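Local structure of hydrolase, isochorismatase family (Pseudomonas putida KT2440, 4H17) at residues D15-A19 with N186-V190; N51-L55 with T193-I197; I66-L72 with E98-R104; M105-F109 with T139-A144; S133-S138 with I175-M180. The protein probably acts as a hydrolase of the isochorismatase family, although its natural substrate is not established. All coordinates share one frame; numbering follows the deposited sequence.

Contact 1 (D15-A19 with N186-V190); sequences DYPPA and NFACV
Tyr-16 OH, lying 3.6 Å from Ala-188 CA, is gripped by two polar groups: the backbone N of Cys-151 hydrogen-bonds to it, and a water sits 2.8 Å from the OH atom. The same water gives a weak bond, 3.3 Å long, to Phe-187 O, so solvent bridges the phenol and the turn that leads out of helix 172-186. The setting is the edge of a Rossmann-like fold, in which strand 189-191 closes one side of the six-stranded parallel sheet and the loop ahead of strand 24-29 runs past it. How an irregular loop can be fitted to an edge strand is seen at Cys-189. Its sulfur stands beside the backbone N (chi1 -74°), which carries it into the bend of the loop. There SG lies 3.3 Å from Tyr-16 O and 3.7 Å from Pro-18 N, with Pro-18 CD a little farther off. The sulfur also meets the tyrosine ring obliquely, 51° off the ring normal and 4.5 Å from SG to the ring centroid, a Cys sulfur-aromatic contact. Tyr-16 reaches this position because its CG is tucked between the backbone N and the carbonyl carbon (chi1 45°), folding the ring back toward the strand. Phe-9 of helix 8-12 meets the ring as well, and Thr-152 OG1 takes the N-H of Ala-19 farther along the loop. CD1 and CE1 of Tyr-16 share the sulfur evenly, each 3.7 Å from Cys-189 SG.

Contact 2 (N51-L55 with T193-I197); sequences NIARL and TASLI
Asn-51 and Thr-193 make the polar part of this contact, though the closest pair, Asn-51 CB to Thr-193 OG1 at 3.2 Å, is simple packing. Their polar ends are satisfied by a shared third party: Thr-193 OG1 is hydrogen-bonded to Asp-156 OD1, and Asn-51 ND2 to Asp-156 O. Asn-51 OD1 is taken by Arg-54 NH1, one helical turn on, at 2.9 Å. The arginine nitrogen stands 56° out of the amide carbonyl plane, while the oxygen lies close to the guanidinium plane; NH1 is also salt-bridged to Glu-47. A leucine in place of Asn-51 would probably leave Asp-156 O without its amide partner and the Arg-54 guanidinium freer to swing.

The apolar part rests on Thr-193, whose OG1 stands beside the backbone N (chi1 -64°), leaving CG2 turned to the helix, 4.2 Å from Leu-55 CG. Leu-55 CD2 then meets Ile-197 CG2 at 4.0 Å, the two side chains crossing at about a right angle. Leu-196 N bonds to Thr-193 O, closing the 3-10 turn that brings Ile-197 round to the helix.

The C-terminal tail thus lies against helix 45-61, with Thr-193 and Leu-196 on Val-154 of strand 150-159 and Leu-55 on Cys-129 of strand 125-131.

Contact 3 (I66-L72 with E98-R104); sequences IIHVRHL and EIVIEKR. With SO4 (sulfate ion), chain E; SO4 (sulfate ion), chain C.
His-68 NE2 donates to Glu-98 OE1 at 2.8 Å, a His-carboxylate bond close to the ring plane but above that of the carboxylate. OE1 also takes the N-H of Leu-95, and OE2 is salt-bridged to Arg-60. A phenylalanine in place of His-68 would probably cost Glu-98 one of its donors and leave the carboxylate more free to turn.

Between these two parallel strands six backbone N-H groups find carbonyls, from Ile-99 N with Ile-66 O to Leu-72 N with Lys-103 O. One water accepts from Arg-70 NE at 2.7 Å. Both ring nitrogens of His-71 donate to sulfates: ND1 to O4 of one ion at 2.8 Å, NE2 to O1 of another at 2.7 Å. Arg-104 NH1, hydrogen-bonded to Gly-73 O, also gives to O2 of the first ion at 3.1 Å, while Leu-72 CB covers one guanidinium face. Lys-103 CG lies between its backbone N and carbonyl carbon (chi1 71°), and a late bend sets NZ, bonded to Met-105 O, over a face of the His-71 ring.

Strand 99-103 forms the sheet edge beside strand 66-71; helix 114-121 packs on Ile-67 and Ile-99, helix 45-61 on Ile-66 and His-68.

Contact 4 (M105-F109 with T139-A144); sequences MPNAF and TTVRRA. With SO4 (sulfate ion), chain D; SO4 (sulfate ion), chain I.
The Phe-109 ring turns its edge to helix 133-146: Thr-140 O lies near the ring plane, 3.7 Å from CE1, and Asn-107 OD1 is also at the rim. Arg-143 CG comes in obliquely, 3.6 Å from Phe-109 CD1, and Ala-144 CB meets CZ. Beyond Arg-143 CG the guanidinium stands almost upright to the ring, the planes 87° apart, and its own edges face two sulfate ions. Arg-143 CG lies anti to the backbone N (chi1 -170°), and a bend at chi2 (57°) lifts the chain over Asn-107. NE then reaches O2 of one sulfate at 2.8 Å and NH2 reaches O4 of the same ion at 2.7 Å. Asn-107 ND2 donates to that O2 as well, at 2.9 Å, and is also bonded to Asp-146 of the second subunit. The other end of the Asn-107 amide closes an Asx turn, OD1 accepting from Phe-109 N. Deeper in, Ala-108 N gives its hydrogen to Thr-140 OG1 at 2.9 Å; this hydroxyl is also bonded to Ser-136 O, so the threonine ties the loop to the helix. The second sulfate joins Arg-143 NH1 and NH2 to Arg-143 and Asn-107 of the second subunit. The sulfates, probably from the crystallisation liquor, mark a place at the subunit interface that can hold anions, and would probably offset arginine charge not already met by Asp-146 of the same chain, salt-bridged to Arg-143 NH1.

Contact 5 (S133-S138 with I175-M180); sequences SHSSVS and IHQCEM. With SO4 (sulfate ion), chain C.
Glu-179, whose carboxylate takes a hydrogen bond from Ser-138, belongs to helix 172-186, which packs beside helix 133-146 in the Rossmann-like fold, the short axes 38° apart in direction and 10.3 Å at closest approach. From CB, directed at the neighbouring helix, the side chain runs to CG, which lies 4.2 Å from both Ser-133 O and His-134 CA. A bend at chi2 (70°) then turns CD toward Ser-138. OE2 accepts from Ser-138 OG at 2.8 Å, on the anti side of the carboxylate and close to its plane. It is also salt-bridged to Arg-142 NH2, whereas OE1 approaches OE1 of Glu-179 in the second subunit; such like charges would probably raise the affinity of the pair for a proton. This is an example of a buried acid with one oxygen gripped inside its own subunit and the other facing its twin. At the other end of the contact Ser-133 OG and His-176 ND1 share a hydrogen bond of 2.9 Å in which either could donate, with the hydroxyl near the ring plane. His-176 NE2 is bonded to Glu-155 O, which fixes the ring from its far side. The selenomethionine Met-180 puts CE 3.9 Å from Ser-133 CB, and Ile-175 CG2 meets His-134 CB. Helix 133-146 opens with a wider pi-type turn, Ser-138 N bonding to Ser-133 O, and Ser-135 and Ser-136 in that turn hold a sulfate. Ser-136 N donates to its O2 at 2.9 Å, and Ser-136 OG to its O1 at 2.6 Å.

Contacts 3 and 5 meet at one sulfate pocket, which contact 4 borders through Pro-106, while contacts 1 and 2 lie toward the opposite edge of the sheet, at strand 189-191 and the tail after it; the centres of contacts 1 and 3 are about 23 Å apart. Lys-103 NZ, 2.8 Å from Ser-136 OG in a probable hydrogen bond, joins contacts 3 and 5. With Asp-30 nearby, this is consistent with the aspartate-lysine-cysteine site of many family members, serine standing at the cysteine position. Contacts 4 and 5 share helix 133-146 and the Arg-142 to Glu-179 salt bridge. Arg-142 also makes a cation-pi contact with Phe-187 of contact 1. Contacts 1 and 2 meet where Ala-19 O lies 3.3 Å from Leu-196 CD2.

Contact 1 (D15-A19 with N186-V190)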
# COMPACT_ATOMS: atom_id res chain seq x y z
N ASP A 15 -5.83 12.62 -12.93
CA ASP A 15 -4.47 13.14 -12.75
C ASP A 15 -4.51 14.59 -12.27
O ASP A 15 -5.26 15.40 -12.80
CB ASP A 15 -3.60 12.95 -14.02
CG ASP A 15 -4.30 13.36 -15.31
OD1 ASP A 15 -5.43 12.89 -15.58
OD2 ASP A 15 -3.69 14.12 -16.10
N TYR A 16 -3.71 14.91 -11.24
CA TYR A 16 -3.57 16.26 -10.73
C TYR A 16 -2.11 16.67 -10.93
O TYR A 16 -1.26 15.82 -11.10
CB TYR A 16 -3.98 16.38 -9.24
CG TYR A 16 -3.47 15.30 -8.27
CD1 TYR A 16 -2.19 15.37 -7.69
CD2 TYR A 16 -4.30 14.24 -7.87
CE1 TYR A 16 -1.76 14.42 -6.79
CE2 TYR A 16 -3.85 13.28 -6.96
CZ TYR A 16 -2.58 13.37 -6.42
OH TYR A 16 -2.12 12.43 -5.48
N PRO A 17 -1.83 17.98 -10.94
CA PRO A 17 -0.44 18.42 -11.00
C PRO A 17 0.38 18.11 -9.74
O PRO A 17 -0.18 18.01 -8.66
CB PRO A 17 -0.54 19.94 -11.16
CG PRO A 17 -1.96 20.23 -11.44
CD PRO A 17 -2.77 19.11 -10.88
N PRO A 18 1.71 18.01 -9.89
CA PRO A 18 2.52 17.90 -8.68
C PRO A 18 2.40 19.12 -7.80
O PRO A 18 2.10 20.23 -8.26
CB PRO A 18 3.94 17.73 -9.19
CG PRO A 18 3.90 18.13 -10.64
CD PRO A 18 2.52 17.81 -11.10
N ALA A 19 2.67 18.91 -6.51
CA ALA A 19 2.52 19.97 -5.52
C ALA A 19 3.53 21.05 -5.79
O ALA A 19 4.64 20.77 -6.25
CB ALA A 19 2.75 19.43 -4.12
N ASN A 186 -1.68 5.42 -9.19
CA ASN A 186 -2.98 5.65 -8.57
C ASN A 186 -2.98 6.30 -7.16
O ASN A 186 -4.04 6.39 -6.52
CB ASN A 186 -3.69 4.30 -8.48
CG ASN A 186 -5.20 4.42 -8.46
OD1 ASN A 186 -5.77 5.33 -9.04
ND2 ASN A 186 -5.85 3.45 -7.82
N PHE A 187 -1.81 6.69 -6.65
CA PHE A 187 -1.76 7.17 -5.27
C PHE A 187 -1.02 8.49 -5.06
O PHE A 187 -1.30 9.19 -4.08
CB PHE A 187 -1.22 6.09 -4.37
CG PHE A 187 -2.06 4.85 -4.39
CD1 PHE A 187 -3.23 4.80 -3.66
CD2 PHE A 187 -1.72 3.78 -5.19
CE1 PHE A 187 -4.03 3.68 -3.70
CE2 PHE A 187 -2.52 2.63 -5.22
CZ PHE A 187 -3.67 2.61 -4.47
N ALA A 188 -0.12 8.87 -5.96
CA ALA A 188 0.62 10.13 -5.78
C ALA A 188 1.24 10.58 -7.06
O ALA A 188 1.45 9.78 -7.96
CB ALA A 188 1.74 9.94 -4.76
N CYS A 189 1.51 11.88 -7.17
CA CYS A 189 2.54 12.36 -8.11
C CYS A 189 3.86 11.93 -7.55
O CYS A 189 4.08 12.03 -6.33
CB CYS A 189 2.49 13.87 -8.24
SG CYS A 189 1.07 14.43 -9.21
N VAL A 190 4.75 11.44 -8.40
CA VAL A 190 6.08 11.07 -7.94
C VAL A 190 7.04 12.01 -8.63
O VAL A 190 6.99 12.16 -9.87
CB VAL A 190 6.38 9.59 -8.25
CG1 VAL A 190 7.79 9.19 -7.86
CG2 VAL A 190 5.36 8.67 -7.53
O HOH W 1 -3.97 11.18 -3.85

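Contact 2 (N51-L55 with T193-I197)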
# COMPACT_ATOMS: atom_id res chain seq x y z
N ASN A 51 18.63 14.73 0.54
CA ASN A 51 17.43 15.31 -0.10
C ASN A 51 16.35 15.73 0.89
O ASN A 51 15.74 16.78 0.70
CB ASN A 51 16.90 14.43 -1.22
CG ASN A 51 17.72 14.55 -2.48
OD1 ASN A 51 18.21 15.63 -2.84
ND2 ASN A 51 17.86 13.45 -3.20
N ILE A 52 16.17 14.98 1.98
CA ILE A 52 15.24 15.41 3.02
C ILE A 52 15.75 16.76 3.59
O ILE A 52 15.00 17.70 3.82
CB ILE A 52 15.03 14.31 4.10
CG1 ILE A 52 14.34 13.10 3.49
CG2 ILE A 52 14.21 14.90 5.23
CD1 ILE A 52 14.24 11.90 4.38
N ALA A 53 17.06 16.87 3.78
CA ALA A 53 17.62 18.07 4.32
C ALA A 53 17.37 19.24 3.37
O ALA A 53 17.04 20.31 3.81
CB ALA A 53 19.10 17.91 4.61
N ARG A 54 17.48 18.98 2.06
CA ARG A 54 17.18 20.02 1.06
C ARG A 54 15.72 20.44 1.13
O ARG A 54 15.43 21.65 1.05
CB ARG A 54 17.53 19.57 -0.35
CG ARG A 54 19.01 19.36 -0.54
CD ARG A 54 19.37 18.90 -1.94
NE ARG A 54 20.82 18.77 -2.04
CZ ARG A 54 21.51 17.63 -2.17
NH1 ARG A 54 20.90 16.44 -2.27
NH2 ARG A 54 22.83 17.66 -2.25
N LEU A 55 14.80 19.49 1.28
CA LEU A 55 13.39 19.81 1.36
C LEU A 55 13.12 20.59 2.61
O LEU A 55 12.40 21.59 2.58
CB LEU A 55 12.53 18.55 1.36
CG LEU A 55 12.48 17.74 0.05
CD1 LEU A 55 11.88 16.37 0.31
CD2 LEU A 55 11.71 18.51 -1.03
N THR A 193 13.45 15.57 -5.82
CA THR A 193 13.63 16.69 -4.93
C THR A 193 13.90 17.98 -5.71
O THR A 193 13.36 19.04 -5.37
CB THR A 193 14.81 16.39 -3.97
OG1 THR A 193 14.51 15.26 -3.13
CG2 THR A 193 15.21 17.55 -3.08
N ALA A 194 14.75 17.87 -6.72
CA ALA A 194 15.20 19.04 -7.50
C ALA A 194 14.05 19.77 -8.17
O ALA A 194 14.10 20.98 -8.37
CB ALA A 194 16.23 18.61 -8.53
N SER A 195 12.96 19.06 -8.47
CA SER A 195 11.80 19.68 -9.10
C SER A 195 10.93 20.51 -8.12
O SER A 195 10.02 21.18 -8.56
CB SER A 195 10.91 18.61 -9.72
OG SER A 195 10.14 17.93 -8.72
N LEU A 196 11.22 20.46 -6.83
CA LEU A 196 10.36 21.08 -5.79
C LEU A 196 11.02 22.26 -5.09
O LEU A 196 10.33 23.08 -4.49
CB LEU A 196 9.94 20.01 -4.74
CG LEU A 196 9.02 18.92 -5.29
CD1 LEU A 196 8.95 17.71 -4.36
CD2 LEU A 196 7.61 19.44 -5.54
N ILE A 197 12.35 22.35 -5.18
CA ILE A 197 13.13 23.30 -4.37
C ILE A 197 13.74 24.44 -5.18
O ILE A 197 13.64 24.48 -6.41
CB ILE A 197 14.29 22.59 -3.65
CG1 ILE A 197 15.19 21.86 -4.65
CG2 ILE A 197 13.74 21.65 -2.58
CD1 ILE A 197 16.56 21.50 -4.10
OXT ILE A 197 14.39 25.31 -4.59

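Contact 3 (I66-L72 with E98-R104)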
# COMPACT_ATOMS: atom_id res chain seq x y z
N ILE A 66 5.48 22.01 8.45
CA ILE A 66 6.31 20.84 8.39
C ILE A 66 5.91 19.88 9.49
O ILE A 66 5.83 20.26 10.67
CB ILE A 66 7.80 21.20 8.58
CG1 ILE A 66 8.26 22.20 7.50
CG2 ILE A 66 8.67 19.95 8.63
CD1 ILE A 66 9.58 22.90 7.81
N ILE A 67 5.67 18.65 9.09
CA ILE A 67 5.23 17.57 10.01
C ILE A 67 6.24 16.43 10.00
O ILE A 67 6.59 15.89 8.95
CB ILE A 67 3.89 17.00 9.59
CG1 ILE A 67 2.82 18.08 9.65
CG2 ILE A 67 3.59 15.77 10.44
CD1 ILE A 67 1.49 17.71 9.00
N HIS A 68 6.80 16.15 11.17
CA HIS A 68 7.71 15.03 11.35
C HIS A 68 6.97 13.88 12.04
O HIS A 68 6.35 14.07 13.11
CB HIS A 68 8.88 15.43 12.25
CG HIS A 68 9.60 16.68 11.84
ND1 HIS A 68 10.80 16.64 11.16
CD2 HIS A 68 9.31 17.98 12.03
CE1 HIS A 68 11.20 17.88 10.93
NE2 HIS A 68 10.33 18.71 11.47
N VAL A 69 7.06 12.71 11.46
CA VAL A 69 6.49 11.49 12.01
C VAL A 69 7.61 10.57 12.49
O VAL A 69 8.58 10.39 11.76
CB VAL A 69 5.63 10.80 10.92
CG1 VAL A 69 5.09 9.50 11.43
CG2 VAL A 69 4.49 11.71 10.43
N ARG A 70 7.45 9.93 13.65
CA ARG A 70 8.34 8.89 14.11
C ARG A 70 7.56 7.73 14.68
O ARG A 70 6.42 7.88 15.13
CB ARG A 70 9.25 9.39 15.25
CG ARG A 70 10.36 10.31 14.82
CD ARG A 70 11.36 10.50 15.95
NE ARG A 70 10.81 11.29 17.08
CZ ARG A 70 11.56 11.77 18.10
NH1 ARG A 70 12.84 11.49 18.20
NH2 ARG A 70 10.99 12.52 19.04
N HIS A 71 8.22 6.58 14.71
CA HIS A 71 7.72 5.41 15.42
C HIS A 71 7.63 5.67 16.91
O HIS A 71 8.54 6.30 17.50
CB HIS A 71 8.62 4.23 15.22
CG HIS A 71 8.54 3.59 13.89
ND1 HIS A 71 8.36 2.24 13.71
CD2 HIS A 71 8.65 4.12 12.66
CE1 HIS A 71 8.31 1.97 12.42
NE2 HIS A 71 8.53 3.09 11.76
N LEU A 72 6.57 5.17 17.52
CA LEU A 72 6.55 5.07 18.97
C LEU A 72 7.69 4.16 19.44
O LEU A 72 8.37 4.48 20.41
CB LEU A 72 5.22 4.55 19.45
CG LEU A 72 4.13 5.61 19.47
CD1 LEU A 72 2.77 4.91 19.53
CD2 LEU A 72 4.31 6.55 20.66
N GLU A 98 7.49 23.43 14.45
CA GLU A 98 7.21 22.31 13.59
C GLU A 98 6.46 21.24 14.33
O GLU A 98 6.57 21.11 15.53
CB GLU A 98 8.48 21.80 12.97
CG GLU A 98 9.16 22.89 12.14
CD GLU A 98 10.50 22.51 11.56
OE1 GLU A 98 11.00 21.39 11.82
OE2 GLU A 98 11.06 23.38 10.86
N ILE A 99 5.62 20.54 13.60
CA ILE A 99 4.76 19.51 14.19
C ILE A 99 5.51 18.17 14.26
O ILE A 99 6.20 17.79 13.31
CB ILE A 99 3.50 19.39 13.34
CG1 ILE A 99 2.71 20.68 13.44
CG2 ILE A 99 2.71 18.16 13.66
CD1 ILE A 99 1.84 20.94 12.26
N VAL A 100 5.34 17.44 15.37
CA VAL A 100 6.02 16.16 15.56
C VAL A 100 5.05 15.16 16.16
O VAL A 100 4.46 15.43 17.20
CB VAL A 100 7.28 16.28 16.47
CG1 VAL A 100 8.07 14.98 16.48
CG2 VAL A 100 8.22 17.37 16.00
N ILE A 101 4.88 14.05 15.48
CA ILE A 101 4.04 12.99 15.99
C ILE A 101 4.72 11.66 16.08
O ILE A 101 5.72 11.35 15.38
CB ILE A 101 2.75 12.87 15.16
CG1 ILE A 101 3.07 12.56 13.69
CG2 ILE A 101 1.91 14.15 15.28
CD1 ILE A 101 1.84 12.20 12.91
N GLU A 102 4.15 10.88 16.99
CA GLU A 102 4.56 9.49 17.21
C GLU A 102 3.44 8.57 16.85
O GLU A 102 2.27 8.80 17.24
CB GLU A 102 4.88 9.21 18.68
CG GLU A 102 5.62 10.27 19.43
CD GLU A 102 6.22 9.71 20.72
OE1 GLU A 102 7.25 9.01 20.65
OE2 GLU A 102 5.64 9.95 21.79
N LYS A 103 3.76 7.54 16.10
CA LYS A 103 2.75 6.62 15.58
C LYS A 103 3.06 5.14 15.87
O LYS A 103 4.25 4.73 15.95
CB LYS A 103 2.61 6.85 14.08
CG LYS A 103 3.80 6.33 13.29
CD LYS A 103 3.59 6.45 11.79
CE LYS A 103 4.69 5.73 11.04
NZ LYS A 103 4.71 4.27 11.17
N ARG A 104 2.00 4.32 15.95
CA ARG A 104 2.15 2.87 16.13
C ARG A 104 2.09 2.07 14.83
O ARG A 104 2.77 1.04 14.69
CB ARG A 104 1.12 2.30 17.10
CG ARG A 104 1.39 0.82 17.39
CD ARG A 104 2.79 0.53 17.94
NE ARG A 104 2.85 1.08 19.27
CZ ARG A 104 3.92 1.20 20.05
NH1 ARG A 104 5.13 0.84 19.65
NH2 ARG A 104 3.77 1.72 21.25
S SO4 E . 6.92 0.56 16.37
O1 SO4 E . 6.34 -0.10 15.15
O2 SO4 E . 6.91 -0.49 17.44
O3 SO4 E . 6.31 1.81 16.69
O4 SO4 E . 8.36 0.72 16.04
S SO4 C . 8.39 1.30 8.37
O1 SO4 C . 7.79 2.25 9.32
O2 SO4 C . 8.19 1.73 7.01
O3 SO4 C . 7.69 0.00 8.53
O4 SO4 C . 9.81 1.02 8.67
O HOH W 2 8.16 11.72 17.51
O HOH W 3 7.43 6.23 22.28

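Contact 4 (M105-F109 with T139-A144)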
# COMPACT_ATOMS: atom_id res chain seq x y z
N MSE A 105 1.29 2.54 13.87
CA MSE A 105 1.03 1.77 12.67
C MSE A 105 1.77 2.32 11.50
O MSE A 105 2.11 3.52 11.48
CB MSE A 105 -0.47 1.79 12.31
CG MSE A 105 -1.37 1.49 13.47
SE MSE A 105 -0.99 -0.22 14.32
CE MSE A 105 -1.24 -1.29 12.77
N PRO A 106 1.95 1.52 10.43
CA PRO A 106 2.47 2.08 9.17
C PRO A 106 1.65 3.27 8.65
O PRO A 106 2.21 4.23 8.18
CB PRO A 106 2.44 0.89 8.20
CG PRO A 106 2.61 -0.31 9.09
CD PRO A 106 1.85 0.04 10.36
N ASN A 107 0.33 3.21 8.82
CA ASN A 107 -0.57 4.31 8.58
C ASN A 107 -0.39 5.40 9.65
O ASN A 107 -0.83 5.26 10.78
CB ASN A 107 -2.01 3.78 8.61
CG ASN A 107 -3.05 4.88 8.57
OD1 ASN A 107 -2.72 6.06 8.28
ND2 ASN A 107 -4.27 4.54 8.88
N ALA A 108 0.21 6.52 9.23
CA ALA A 108 0.51 7.60 10.17
C ALA A 108 -0.70 8.38 10.68
O ALA A 108 -0.57 9.18 11.60
CB ALA A 108 1.55 8.57 9.61
N PHE A 109 -1.88 8.14 10.08
CA PHE A 109 -3.14 8.71 10.61
C PHE A 109 -3.68 8.01 11.85
O PHE A 109 -4.40 8.63 12.65
CB PHE A 109 -4.21 8.71 9.52
CG PHE A 109 -3.91 9.65 8.37
CD1 PHE A 109 -3.19 9.19 7.28
CD2 PHE A 109 -4.35 10.97 8.38
CE1 PHE A 109 -2.93 10.00 6.22
CE2 PHE A 109 -4.03 11.82 7.33
CZ PHE A 109 -3.36 11.32 6.24
N THR A 139 1.81 3.22 2.88
CA THR A 139 0.56 3.09 3.62
C THR A 139 -0.04 4.47 3.92
O THR A 139 -1.24 4.68 3.72
CB THR A 139 0.74 2.33 4.90
OG1 THR A 139 1.35 1.08 4.62
CG2 THR A 139 -0.59 2.14 5.61
N THR A 140 0.81 5.41 4.33
CA THR A 140 0.33 6.75 4.69
C THR A 140 -0.20 7.52 3.47
O THR A 140 -1.24 8.13 3.55
CB THR A 140 1.41 7.51 5.49
OG1 THR A 140 1.66 6.79 6.71
CG2 THR A 140 0.95 8.91 5.77
N VAL A 141 0.48 7.36 2.34
CA VAL A 141 0.09 8.02 1.11
C VAL A 141 -1.24 7.44 0.69
O VAL A 141 -2.14 8.16 0.27
CB VAL A 141 1.16 7.83 0.03
CG1 VAL A 141 0.67 8.24 -1.36
CG2 VAL A 141 2.39 8.67 0.39
N ARG A 142 -1.37 6.12 0.76
CA ARG A 142 -2.65 5.50 0.39
C ARG A 142 -3.80 6.02 1.27
O ARG A 142 -4.86 6.37 0.75
CB ARG A 142 -2.57 3.98 0.48
CG ARG A 142 -1.60 3.34 -0.55
CD ARG A 142 -1.30 1.89 -0.24
NE ARG A 142 -0.28 1.29 -1.13
CZ ARG A 142 -0.57 0.59 -2.23
NH1 ARG A 142 -1.81 0.36 -2.59
NH2 ARG A 142 0.43 0.09 -2.97
N ARG A 143 -3.57 6.09 2.57
CA ARG A 143 -4.60 6.57 3.49
C ARG A 143 -4.99 8.03 3.21
O ARG A 143 -6.16 8.41 3.31
CB ARG A 143 -4.17 6.37 4.94
CG ARG A 143 -5.30 6.63 5.94
CD ARG A 143 -6.51 5.78 5.67
NE ARG A 143 -7.53 5.96 6.70
CZ ARG A 143 -8.82 5.78 6.49
NH1 ARG A 143 -9.24 5.37 5.31
NH2 ARG A 143 -9.71 5.98 7.49
N ALA A 144 -4.02 8.84 2.88
CA ALA A 144 -4.25 10.23 2.55
C ALA A 144 -5.19 10.36 1.37
O ALA A 144 -5.98 11.30 1.34
CB ALA A 144 -2.94 10.94 2.26
S SO4 D . -7.39 6.29 10.48
O1 SO4 D . -7.17 5.02 11.19
O2 SO4 D . -6.52 6.27 9.32
O3 SO4 D . -6.99 7.39 11.38
O4 SO4 D . -8.83 6.40 10.06
S SO4 I . -12.07 3.46 6.33
O1 SO4 I . -12.01 4.07 7.69
O2 SO4 I . -12.01 4.52 5.29
O3 SO4 I . -13.44 2.87 6.15
O4 SO4 I . -11.07 2.38 6.10

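Contact 5 (S133-S138 with I175-M180)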
# COMPACT_ATOMS: atom_id res chain seq x y z
N SER A 133 9.90 3.18 2.10
CA SER A 133 9.03 3.55 0.99
C SER A 133 7.86 2.58 0.86
O SER A 133 6.74 3.02 0.58
CB SER A 133 9.80 3.65 -0.33
OG SER A 133 10.46 2.48 -0.65
N HIS A 134 8.10 1.28 1.04
CA HIS A 134 7.07 0.25 0.77
C HIS A 134 6.09 0.05 1.93
O HIS A 134 5.08 -0.64 1.79
CB HIS A 134 7.68 -1.10 0.40
CG HIS A 134 8.42 -1.74 1.51
ND1 HIS A 134 9.65 -1.30 1.94
CD2 HIS A 134 8.08 -2.74 2.36
CE1 HIS A 134 10.04 -1.99 2.98
NE2 HIS A 134 9.13 -2.90 3.23
N SER A 135 6.43 0.59 3.11
CA SER A 135 5.71 0.26 4.34
C SER A 135 5.00 1.51 4.91
O SER A 135 3.92 1.83 4.46
CB SER A 135 6.63 -0.45 5.34
OG SER A 135 5.96 -0.71 6.55
N SER A 136 5.65 2.30 5.77
CA SER A 136 4.95 3.49 6.32
C SER A 136 4.62 4.58 5.27
O SER A 136 3.58 5.21 5.35
CB SER A 136 5.70 4.17 7.50
OG SER A 136 5.59 3.40 8.69
N VAL A 137 5.48 4.74 4.27
CA VAL A 137 5.27 5.80 3.28
C VAL A 137 4.09 5.42 2.38
O VAL A 137 3.10 6.14 2.31
CB VAL A 137 6.55 6.06 2.46
CG1 VAL A 137 6.28 7.06 1.37
CG2 VAL A 137 7.68 6.59 3.33
N SER A 138 4.21 4.24 1.76
CA SER A 138 3.15 3.71 0.91
C SER A 138 1.81 3.69 1.63
O SER A 138 0.77 4.17 1.09
CB SER A 138 3.50 2.30 0.42
OG SER A 138 2.45 1.85 -0.43
N ILE A 175 12.69 -2.99 -5.37
CA ILE A 175 11.51 -2.71 -4.54
C ILE A 175 11.08 -1.24 -4.66
O ILE A 175 9.92 -0.94 -4.79
CB ILE A 175 11.78 -2.99 -3.05
CG1 ILE A 175 12.13 -4.46 -2.81
CG2 ILE A 175 10.59 -2.52 -2.23
CD1 ILE A 175 11.10 -5.49 -3.21
N HIS A 176 12.04 -0.34 -4.53
CA HIS A 176 11.74 1.08 -4.53
C HIS A 176 11.15 1.55 -5.89
O HIS A 176 10.16 2.25 -5.92
CB HIS A 176 12.98 1.85 -4.13
CG HIS A 176 12.71 3.29 -3.83
ND1 HIS A 176 11.99 3.69 -2.73
CD2 HIS A 176 13.07 4.43 -4.48
CE1 HIS A 176 11.93 5.01 -2.70
NE2 HIS A 176 12.59 5.48 -3.74
N GLN A 177 11.73 1.11 -6.99
CA GLN A 177 11.25 1.45 -8.33
C GLN A 177 9.85 0.91 -8.54
O GLN A 177 9.00 1.61 -9.05
CB GLN A 177 12.17 0.92 -9.43
N CYS A 178 9.61 -0.33 -8.13
CA CYS A 178 8.28 -0.88 -8.27
C CYS A 178 7.28 -0.08 -7.44
O CYS A 178 6.19 0.28 -7.92
CB CYS A 178 8.27 -2.38 -7.92
SG CYS A 178 9.13 -3.44 -9.15
N GLU A 179 7.62 0.27 -6.20
CA GLU A 179 6.68 1.02 -5.39
C GLU A 179 6.45 2.43 -5.92
O GLU A 179 5.34 2.91 -5.82
CB GLU A 179 6.99 1.02 -3.92
CG GLU A 179 5.70 1.24 -3.06
CD GLU A 179 4.65 0.10 -3.04
OE1 GLU A 179 4.91 -1.01 -3.57
OE2 GLU A 179 3.52 0.29 -2.48
N MSE A 180 7.46 3.03 -6.55
CA MSE A 180 7.31 4.36 -7.14
C MSE A 180 6.38 4.25 -8.33
O MSE A 180 5.51 5.10 -8.50
CB MSE A 180 8.62 5.06 -7.55
CG MSE A 180 9.59 5.50 -6.43
SE MSE A 180 8.69 6.44 -4.98
CE MSE A 180 8.47 4.96 -3.74
S SO4 C . 8.39 1.30 8.37
O1 SO4 C . 7.79 2.25 9.32
O2 SO4 C . 8.19 1.73 7.01
O3 SO4 C . 7.69 0.00 8.53
O4 SO4 C . 9.81 1.02 8.67